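Long-range contact in methyltransferase (Bacteroides thetaiotaomicron, PDB 3FQ6), which is probably a domain of a methyltransferase of the tetrapyrrole (corrin/porphyrin) methylase family, which transfers methyl groups: residues Arg70-Ser75 with Ile108-Ile113. Sequence-based numbering, arbitrary orientation.
Sequences RQATVS and IVLAGI
Arg-70 reaches across to Ala-111 just past the end of strand 105-110, where its antiparallel pairing with strand 71-77 stops, a worked example of a side chain taking up a main-chain carbonyl at a strand end. Within the strands, Thr-73 and Val-109 form a hydrogen-bonded pair, their N and O atoms joined reciprocally; one residue past strand 105-110, Ala-111 N adds a bond of 2.9 Å to Gln-71 O. Beyond it Arg-70 takes over. Its CB, directed at the 108-113 segment, carries a CG set opposite the backbone N (chi1 -168°), which brings CG to 3.6 Å from Leu-110 CD1, the two side chains crossing at roughly a right angle. CD comes to 3.4 Å from Ala-111 O; bends at chi2 and chi3 then turn the guanidinium along the outgoing chain. NE and CZ pass near the carbonyl oxygens of Ala-111 and Gly-112, while NH2 donates to Ala-111 O at 2.7 Å, nearly straight (162°) and in the guanidinium plane. NH1 meets Ile-113 CD1 at 3.7 Å and also makes a weak hydrogen bond to Phe-66 O, at the end of helix 55-66. An alanine here would remove the NH2 donor and is likely to leave Ala-111 O without this mate and Leu-110 CD1 less covered. The contact thus joins two inner strands of the mixed sheet, and its chemistry implies a cationic group bonded to main-chain oxygens.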
loop_
_atom_site.group_PDB
_atom_site.type_symbol
_atom_site.label_atom_id
_atom_site.label_comp_id
_atom_site.label_asym_id
_atom_site.label_seq_id
_atom_site.Cartn_x
_atom_site.Cartn_y
_atom_site.Cartn_z
ATOM N N ARG A 70 -8.059 7.376 -3.853
ATOM C CA ARG A 70 -7.576 7.116 -2.517
ATOM C C ARG A 70 -6.076 7.429 -2.459
ATOM O O ARG A 70 -5.329 7.089 -3.370
ATOM C CB ARG A 70 -7.868 5.675 -2.085
ATOM C CG ARG A 70 -7.650 5.432 -0.567
ATOM C CD ARG A 70 -8.703 6.115 0.371
ATOM N NE ARG A 70 -9.990 5.453 0.238
ATOM C CZ ARG A 70 -10.418 4.420 0.960
ATOM N NH1 ARG A 70 -11.596 3.902 0.660
ATOM N NH2 ARG A 70 -9.698 3.908 1.966
ATOM N N GLN A 71 -5.643 8.103 -1.406
ATOM C CA GLN A 71 -4.250 8.434 -1.260
ATOM C C GLN A 71 -3.503 7.223 -0.692
ATOM O O GLN A 71 -4.032 6.473 0.167
ATOM C CB GLN A 71 -4.082 9.668 -0.369
ATOM C CG GLN A 71 -4.360 10.978 -1.086
ATOM C CD GLN A 71 -3.299 11.310 -2.136
ATOM O OE1 GLN A 71 -2.088 11.181 -1.887
ATOM N NE2 GLN A 71 -3.748 11.733 -3.316
ATOM N N ALA A 72 -2.294 7.021 -1.195
ATOM C CA ALA A 72 -1.386 6.024 -0.659
ATOM C C ALA A 72 0.084 6.395 -0.870
ATOM O O ALA A 72 0.418 7.315 -1.642
ATOM C CB ALA A 72 -1.698 4.605 -1.247
ATOM N N THR A 73 0.957 5.688 -0.158
ATOM C CA THR A 73 2.394 5.724 -0.468
ATOM C C THR A 73 2.966 4.324 -0.612
ATOM O O THR A 73 2.442 3.326 -0.004
ATOM C CB THR A 73 3.217 6.504 0.589
ATOM O OG1 THR A 73 3.373 5.682 1.738
ATOM C CG2 THR A 73 2.533 7.791 1.005
ATOM N N VAL A 74 4.039 4.230 -1.407
ATOM C CA VAL A 74 4.770 2.947 -1.610
ATOM C C VAL A 74 6.202 3.218 -1.247
ATOM O O VAL A 74 6.815 4.182 -1.753
ATOM C CB VAL A 74 4.692 2.437 -3.107
ATOM C CG1 VAL A 74 5.520 1.199 -3.314
ATOM C CG2 VAL A 74 3.226 2.206 -3.572
ATOM N N SER A 75 6.733 2.402 -0.347
ATOM C CA SER A 75 8.121 2.486 0.019
ATOM C C SER A 75 8.784 1.227 -0.446
ATOM O O SER A 75 8.275 0.121 -0.214
ATOM C CB SER A 75 8.240 2.597 1.526
ATOM O OG SER A 75 7.635 3.808 1.918
ATOM N N ILE A 108 3.153 -0.533 1.569
ATOM C CA ILE A 108 2.091 0.366 1.129
ATOM C C ILE A 108 1.367 0.919 2.392
ATOM O O ILE A 108 1.018 0.168 3.305
ATOM C CB ILE A 108 1.069 -0.350 0.194
ATOM C CG1 ILE A 108 1.768 -1.181 -0.895
ATOM C CG2 ILE A 108 0.058 0.636 -0.451
ATOM C CD1 ILE A 108 0.866 -2.351 -1.428
ATOM N N VAL A 109 1.192 2.238 2.437
ATOM C CA VAL A 109 0.460 2.907 3.477
ATOM C C VAL A 109 -0.745 3.510 2.757
ATOM O O VAL A 109 -0.588 4.306 1.822
ATOM C CB VAL A 109 1.313 3.993 4.216
ATOM C CG1 VAL A 109 0.489 4.698 5.259
ATOM C CG2 VAL A 109 2.548 3.372 4.905
ATOM N N LEU A 110 -1.940 3.092 3.172
ATOM C CA LEU A 110 -3.177 3.443 2.480
ATOM C C LEU A 110 -4.124 4.292 3.351
ATOM O O LEU A 110 -4.487 3.885 4.457
ATOM C CB LEU A 110 -3.855 2.141 1.993
ATOM C CG LEU A 110 -5.228 2.252 1.291
ATOM C CD1 LEU A 110 -5.134 2.869 -0.091
ATOM C CD2 LEU A 110 -5.883 0.873 1.228
ATOM N N ALA A 111 -4.501 5.474 2.874
ATOM C CA ALA A 111 -5.540 6.286 3.551
ATOM C C ALA A 111 -6.830 5.487 3.857
ATOM O O ALA A 111 -7.282 4.641 3.032
ATOM C CB ALA A 111 -5.891 7.514 2.734
ATOM N N GLY A 112 -7.424 5.755 5.023
ATOM C CA GLY A 112 -8.709 5.174 5.325
ATOM C C GLY A 112 -9.848 5.866 4.597
ATOM O O GLY A 112 -9.662 6.851 3.887
ATOM N N ILE A 113 -11.038 5.334 4.778
ATOM C CA ILE A 113 -12.238 5.949 4.244
ATOM C C ILE A 113 -12.282 7.435 4.616
ATOM O O ILE A 113 -11.957 7.836 5.740
ATOM C CB ILE A 113 -13.493 5.204 4.746
ATOM C CG1 ILE A 113 -13.832 4.046 3.814
ATOM C CG2 ILE A 113 -14.665 6.151 4.926
ATOM C CD1 ILE A 113 -14.730 4.395 2.587
#